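Local coordinates for protein RavO (Legionella pneumophila subsp. pneumophila, PDB 6DM4) that binds phosphotyrosine peptides such as that of human Shc1 through the SH2 domain described here, one part of a longer bacterial protein, at residues R42-N47 with S70-I75; A60-S65 with Q111-I116. One frame throughout, in Å; residues are numbered along the deposited sequence.

Overall arrangement
The two contacts lie on opposite faces of one antiparallel sheet, with their centres 16 Å apart. Contact 1 faces the bound Shc1 peptide: residues 42-47 come from strand 40-43 with the turn into helix 46-49, residues 70-75 from strand 67-76, and together they line the phosphotyrosine pocket. Contact 2 packs strand 55-64, which runs between 40-43 and 67-76, against helix 101-119 through residues 60-65. The two meet directly inside the sheet, where Ser70 OG lies 2.7 Å from Ser61 OG and Ile71 O lies 2.7 Å from Ala60 N, both probable hydrogen bonds. Ser61 also bonds Arg42, so strand 55-64 ties the helix-covered side to the pocket.

Contact 1. Residues R42-N47 with S70-I75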
loop_
_atom_site.group_PDB
_atom_site.type_symbol
_atom_site.label_atom_id
_atom_site.label_comp_id
_atom_site.label_asym_id
_atom_site.label_seq_id
_atom_site.Cartn_x
_atom_site.Cartn_y
_atom_site.Cartn_z
ATOM N N ARG A 42 3.427 -3.669 -9.529
ATOM C CA ARG A 42 4.733 -3.377 -8.957
ATOM C C ARG A 42 4.924 -1.877 -8.901
ATOM O O ARG A 42 4.217 -1.112 -9.564
ATOM C CB ARG A 42 5.867 -4.018 -9.772
ATOM C CG ARG A 42 5.816 -3.679 -11.249
ATOM C CD ARG A 42 6.915 -4.379 -12.022
ATOM N NE ARG A 42 6.845 -4.104 -13.454
ATOM C CZ ARG A 42 7.272 -2.980 -14.016
ATOM N NH1 ARG A 42 7.804 -2.025 -13.263
ATOM N NH2 ARG A 42 7.181 -2.813 -15.332
ATOM N N TRP A 43 5.906 -1.467 -8.106
ATOM C CA TRP A 43 6.261 -0.059 -8.007
ATOM C C TRP A 43 6.945 0.386 -9.301
ATOM O O TRP A 43 7.979 -0.165 -9.684
ATOM C CB TRP A 43 7.159 0.147 -6.791
ATOM C CG TRP A 43 7.448 1.571 -6.400
ATOM C CD1 TRP A 43 8.597 2.262 -6.649
ATOM C CD2 TRP A 43 6.601 2.456 -5.651
ATOM N NE1 TRP A 43 8.516 3.521 -6.116
ATOM C CE2 TRP A 43 7.300 3.671 -5.503
ATOM C CE3 TRP A 43 5.317 2.347 -5.105
ATOM C CZ2 TRP A 43 6.760 4.767 -4.829
ATOM C CZ3 TRP A 43 4.782 3.437 -4.435
ATOM C CH2 TRP A 43 5.503 4.630 -4.305
ATOM N N SER A 44 6.353 1.365 -9.981
ATOM C CA SER A 44 6.800 1.773 -11.308
ATOM C C SER A 44 8.094 2.572 -11.251
ATOM O O SER A 44 8.356 3.309 -10.294
ATOM C CB SER A 44 5.715 2.609 -11.995
ATOM O OG SER A 44 6.227 3.310 -13.118
ATOM N N SER A 45 8.892 2.443 -12.316
ATOM C CA SER A 45 10.127 3.208 -12.443
ATOM C C SER A 45 9.881 4.710 -12.497
ATOM O O SER A 45 10.786 5.489 -12.175
ATOM C CB SER A 45 10.884 2.774 -13.700
ATOM O OG SER A 45 10.286 3.320 -14.865
ATOM N N ALA A 46 8.683 5.138 -12.904
ATOM C CA ALA A 46 8.405 6.562 -13.048
ATOM C C ALA A 46 8.375 7.301 -11.718
ATOM O O ALA A 46 8.408 8.536 -11.720
ATOM C CB ALA A 46 7.076 6.769 -13.775
ATOM N N ASN A 47 8.314 6.587 -10.592
ATOM C CA ASN A 47 8.242 7.261 -9.299
ATOM C C ASN A 47 9.544 7.987 -8.974
ATOM O O ASN A 47 9.521 9.112 -8.463
ATOM C CB ASN A 47 7.886 6.253 -8.208
ATOM C CG ASN A 47 6.435 5.823 -8.274
ATOM O OD1 ASN A 47 5.529 6.651 -8.182
ATOM N ND2 ASN A 47 6.204 4.530 -8.453
ATOM N N SER A 70 4.247 -4.670 -20.197
ATOM C CA SER A 70 3.927 -3.877 -19.026
ATOM C C SER A 70 2.959 -2.760 -19.397
ATOM O O SER A 70 2.856 -2.356 -20.556
ATOM C CB SER A 70 5.198 -3.302 -18.378
ATOM O OG SER A 70 5.950 -4.320 -17.737
ATOM N N ILE A 71 2.217 -2.297 -18.394
ATOM C CA ILE A 71 1.307 -1.163 -18.515
ATOM C C ILE A 71 1.571 -0.250 -17.329
ATOM O O ILE A 71 1.673 -0.724 -16.194
ATOM C CB ILE A 71 -0.170 -1.601 -18.523
ATOM C CG1 ILE A 71 -0.425 -2.687 -19.564
ATOM C CG2 ILE A 71 -1.089 -0.400 -18.762
ATOM C CD1 ILE A 71 -1.769 -3.364 -19.384
ATOM N N ARG A 72 1.683 1.050 -17.577
ATOM C CA ARG A 72 1.924 1.998 -16.497
ATOM C C ARG A 72 0.626 2.697 -16.110
ATOM O O ARG A 72 -0.108 3.178 -16.980
ATOM C CB ARG A 72 2.982 3.030 -16.883
ATOM C CG ARG A 72 3.341 3.952 -15.725
ATOM C CD ARG A 72 4.341 5.005 -16.135
ATOM N NE ARG A 72 5.621 4.411 -16.507
ATOM C CZ ARG A 72 6.571 5.061 -17.170
ATOM N NH1 ARG A 72 6.376 6.323 -17.529
ATOM N NH2 ARG A 72 7.713 4.452 -17.475
ATOM N N TYR A 73 0.354 2.750 -14.806
ATOM C CA TYR A 73 -0.813 3.428 -14.262
ATOM C C TYR A 73 -0.375 4.535 -13.314
ATOM O O TYR A 73 0.719 4.492 -12.745
ATOM C CB TYR A 73 -1.736 2.450 -13.518
ATOM C CG TYR A 73 -2.290 1.370 -14.412
ATOM C CD1 TYR A 73 -3.369 1.620 -15.253
ATOM C CD2 TYR A 73 -1.729 0.105 -14.426
ATOM C CE1 TYR A 73 -3.873 0.635 -16.075
ATOM C CE2 TYR A 73 -2.220 -0.886 -15.245
ATOM C CZ TYR A 73 -3.284 -0.619 -16.068
ATOM O OH TYR A 73 -3.766 -1.616 -16.884
ATOM N N GLY A 74 -1.245 5.522 -13.143
ATOM C CA GLY A 74 -0.975 6.620 -12.234
ATOM C C GLY A 74 -2.197 6.942 -11.403
ATOM O O GLY A 74 -3.334 6.824 -11.863
ATOM N N ILE A 75 -1.946 7.352 -10.160
ATOM C CA ILE A 75 -2.981 7.799 -9.233
ATOM C C ILE A 75 -2.671 9.237 -8.844
ATOM O O ILE A 75 -1.570 9.524 -8.361
ATOM C CB ILE A 75 -3.050 6.909 -7.977
ATOM C CG1 ILE A 75 -3.099 5.428 -8.352
ATOM C CG2 ILE A 75 -4.252 7.294 -7.109
ATOM C CD1 ILE A 75 -2.744 4.505 -7.191
#
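Arg42 and Ser70 make the hydrogen bond that joins the two segments: Arg42 NH2 donates to Ser70 OG at 3.1 Å with an N-H...O angle of 154°. The hydroxyl meets the edge of the guanidinium and lies only 4° out of its plane. The Arg42 chain is extended from CG to NE and reaches across strand 55-64, where Ser61 OG bonds both NE of Arg42 and OG of Ser70, fixing the guanidinium at two of its nitrogens.

Packing without a bond across the segments centres on Arg72. CG lies anti to the backbone N (chi1 -175°), and a bend at chi3 lays the guanidinium against Ala46, whose CB sits over one face, 3.8 Å from Arg72 CZ and offset toward the rim. The hydroxyls stand obliquely to this group: Ser44 OG is 3.6 Å from Arg72 NE, and Ser45 OG is 3.8 Å from Arg72 NH2. Phe57 of strand 55-64 touches Ser44, Ala46 and Arg72 alike.

Within residues 42-47, Ser44 OG accepts a nearly straight bond of 3.1 Å from Ala46 N, a cap on the turn leading into helix 46-49, which helps hold the Ser44 oxygen beside the peptide's modified side chain.

Arg42 NH2, Ser44 OG, Ser45 OG and Arg72 NH2 all hydrogen-bond the modified side chain of the bound peptide, and Ser70 packs on it. Arg42 on strand 40-43, in a sequence resembling the FLVR signature and consistent with its phosphate-binding arginine, joins Arg72 on strand 67-76 and a serine-rich turn round the phosphorylated tyrosine, forming the pocket characteristic of SH2 domains.

Contact 2. Residues A60-S65 with Q111-I116; sequences ASFQAS and QNKELI
Lys113 lies along the ring of Phe62, its aliphatic chain over one face. CB stands 3.9 Å from the ring centroid and 17° off the normal, a CH-pi contact displaced toward the rim. CG follows, 3.6 Å from Phe62 CD1, and Lys113 CD comes near Phe62 CG, the lysine chain and the phenylalanine running alongside one another with opposite headings. The Lys113 chain is extended as far as CE and then turns at chi4 (48°), which brings NZ to the backbone of the strand. There it is modelled 2.4 Å from Gln63 O as a very short hydrogen bond, a length better treated as doubtful.

Beyond the lysine, Ile116 CG1 approaches the Phe62 ring at its edge, 4.5 Å from CZ, and Ile116 CG2 lies 4.1 Å from Ala64 CB. Phe62 and Ala64 point from the same side of the strand toward the helix, whereas Gln63 between them points away, the usual alternation of an extended chain. Lys113 and Ile116, just under a helical turn apart, face Phe62 and Ala64 respectively.

Farther out, Glu117 forms a salt bridge with Lys113 NZ, so the ammonium has a partner on its own helix, whatever the true length of the approach to Gln63 O. Asn112 turns its amide back to His108 O, and it is its backbone that comes near the Phe62 ring.

Strand 60-64 and helix 111-116 run in nearly the same direction, with axes 9.3 Å apart at an angle of 26°. Phe62 is flanked by Phe39, Ile71 of the adjacent strand 67-76 and Ile109, while Ile116 touches His69, so helix 101-119 packs along strands 55-64 and 67-76 on one face of the sheet.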
loop_
_atom_site.group_PDB
_atom_site.type_symbol
_atom_site.label_atom_id
_atom_site.label_comp_id
_atom_site.label_asym_id
_atom_site.label_seq_id
_atom_site.Cartn_x
_atom_site.Cartn_y
_atom_site.Cartn_z
ATOM N N ALA A 60 1.808 -2.605 -14.195
ATOM C CA ALA A 60 1.438 -4.004 -14.328
ATOM C C ALA A 60 2.399 -4.687 -15.292
ATOM O O ALA A 60 2.931 -4.057 -16.205
ATOM C CB ALA A 60 0.005 -4.145 -14.836
ATOM N N SER A 61 2.625 -5.979 -15.079
ATOM C CA SER A 61 3.435 -6.780 -15.986
ATOM C C SER A 61 2.763 -8.127 -16.188
ATOM O O SER A 61 2.154 -8.667 -15.260
ATOM C CB SER A 61 4.864 -6.979 -15.457
ATOM O OG SER A 61 5.582 -5.757 -15.469
ATOM N N PHE A 62 2.858 -8.657 -17.404
ATOM C CA PHE A 62 2.373 -9.998 -17.687
ATOM C C PHE A 62 3.220 -10.584 -18.805
ATOM O O PHE A 62 4.022 -9.890 -19.434
ATOM C CB PHE A 62 0.884 -10.010 -18.053
ATOM C CG PHE A 62 0.527 -9.102 -19.195
ATOM C CD1 PHE A 62 0.632 -9.538 -20.505
ATOM C CD2 PHE A 62 0.076 -7.813 -18.956
ATOM C CE1 PHE A 62 0.302 -8.707 -21.561
ATOM C CE2 PHE A 62 -0.252 -6.978 -20.009
ATOM C CZ PHE A 62 -0.138 -7.425 -21.309
ATOM N N GLN A 63 3.041 -11.877 -19.043
ATOM C CA GLN A 63 3.839 -12.600 -20.024
ATOM C C GLN A 63 2.935 -13.208 -21.085
ATOM O O GLN A 63 1.911 -13.817 -20.760
ATOM C CB GLN A 63 4.673 -13.694 -19.353
ATOM C CG GLN A 63 5.645 -14.386 -20.296
ATOM C CD GLN A 63 6.580 -15.334 -19.572
ATOM O OE1 GLN A 63 7.790 -15.309 -19.783
ATOM N NE2 GLN A 63 6.018 -16.182 -18.719
ATOM N N ALA A 64 3.318 -13.033 -22.343
ATOM C CA ALA A 64 2.757 -13.746 -23.481
ATOM C C ALA A 64 3.881 -14.509 -24.175
ATOM O O ALA A 64 5.027 -14.515 -23.719
ATOM C CB ALA A 64 2.057 -12.785 -24.446
ATOM N N SER A 65 3.554 -15.150 -25.301
ATOM C CA SER A 65 4.542 -15.986 -25.974
ATOM C C SER A 65 5.680 -15.173 -26.581
ATOM O O SER A 65 6.745 -15.737 -26.861
ATOM C CB SER A 65 3.874 -16.838 -27.056
ATOM O OG SER A 65 3.249 -16.031 -28.035
ATOM N N GLN A 111 -7.784 -7.983 -20.112
ATOM C CA GLN A 111 -8.305 -7.737 -21.451
ATOM C C GLN A 111 -7.197 -7.278 -22.387
ATOM O O GLN A 111 -7.166 -7.669 -23.559
ATOM C CB GLN A 111 -9.436 -6.705 -21.402
ATOM C CG GLN A 111 -10.714 -7.202 -20.734
ATOM C CD GLN A 111 -11.868 -6.211 -20.853
ATOM O OE1 GLN A 111 -11.975 -5.471 -21.833
ATOM N NE2 GLN A 111 -12.742 -6.201 -19.850
ATOM N N ASN A 112 -6.267 -6.455 -21.885
ATOM C CA ASN A 112 -5.133 -6.038 -22.706
ATOM C C ASN A 112 -4.235 -7.222 -23.041
ATOM O O ASN A 112 -3.736 -7.334 -24.168
ATOM C CB ASN A 112 -4.337 -4.946 -21.990
ATOM C CG ASN A 112 -4.678 -3.560 -22.494
ATOM O OD1 ASN A 112 -4.707 -3.320 -23.695
ATOM N ND2 ASN A 112 -4.962 -2.646 -21.574
ATOM N N LYS A 113 -4.014 -8.112 -22.071
ATOM C CA LYS A 113 -3.275 -9.336 -22.353
ATOM C C LYS A 113 -3.993 -10.172 -23.405
ATOM O O LYS A 113 -3.353 -10.814 -24.250
ATOM C CB LYS A 113 -3.083 -10.137 -21.065
ATOM C CG LYS A 113 -2.364 -11.465 -21.243
ATOM C CD LYS A 113 -2.059 -12.101 -19.888
ATOM C CE LYS A 113 -1.504 -13.499 -20.046
ATOM N NZ LYS A 113 -0.425 -13.511 -21.067
ATOM N N GLU A 114 -5.327 -10.178 -23.368
ATOM C CA GLU A 114 -6.096 -10.937 -24.349
ATOM C C GLU A 114 -5.873 -10.402 -25.757
ATOM O O GLU A 114 -5.706 -11.181 -26.703
ATOM C CB GLU A 114 -7.579 -10.903 -23.984
ATOM C CG GLU A 114 -8.479 -11.674 -24.930
ATOM C CD GLU A 114 -9.747 -12.160 -24.254
ATOM O OE1 GLU A 114 -9.937 -11.853 -23.057
ATOM O OE2 GLU A 114 -10.552 -12.846 -24.920
ATOM N N LEU A 115 -5.864 -9.073 -25.915
ATOM C CA LEU A 115 -5.608 -8.483 -27.227
ATOM C C LEU A 115 -4.233 -8.879 -27.747
ATOM O O LEU A 115 -4.077 -9.206 -28.930
ATOM C CB LEU A 115 -5.718 -6.960 -27.155
ATOM C CG LEU A 115 -7.107 -6.322 -27.106
ATOM C CD1 LEU A 115 -6.972 -4.812 -27.068
ATOM C CD2 LEU A 115 -7.951 -6.755 -28.293
ATOM N N ILE A 116 -3.224 -8.848 -26.874
ATOM C CA ILE A 116 -1.868 -9.222 -27.270
ATOM C C ILE A 116 -1.827 -10.673 -27.733
ATOM O O ILE A 116 -1.288 -10.989 -28.801
ATOM C CB ILE A 116 -0.885 -8.983 -26.109
ATOM C CG1 ILE A 116 -0.827 -7.498 -25.741
ATOM C CG2 ILE A 116 0.507 -9.532 -26.459
ATOM C CD1 ILE A 116 -0.116 -6.645 -26.758
#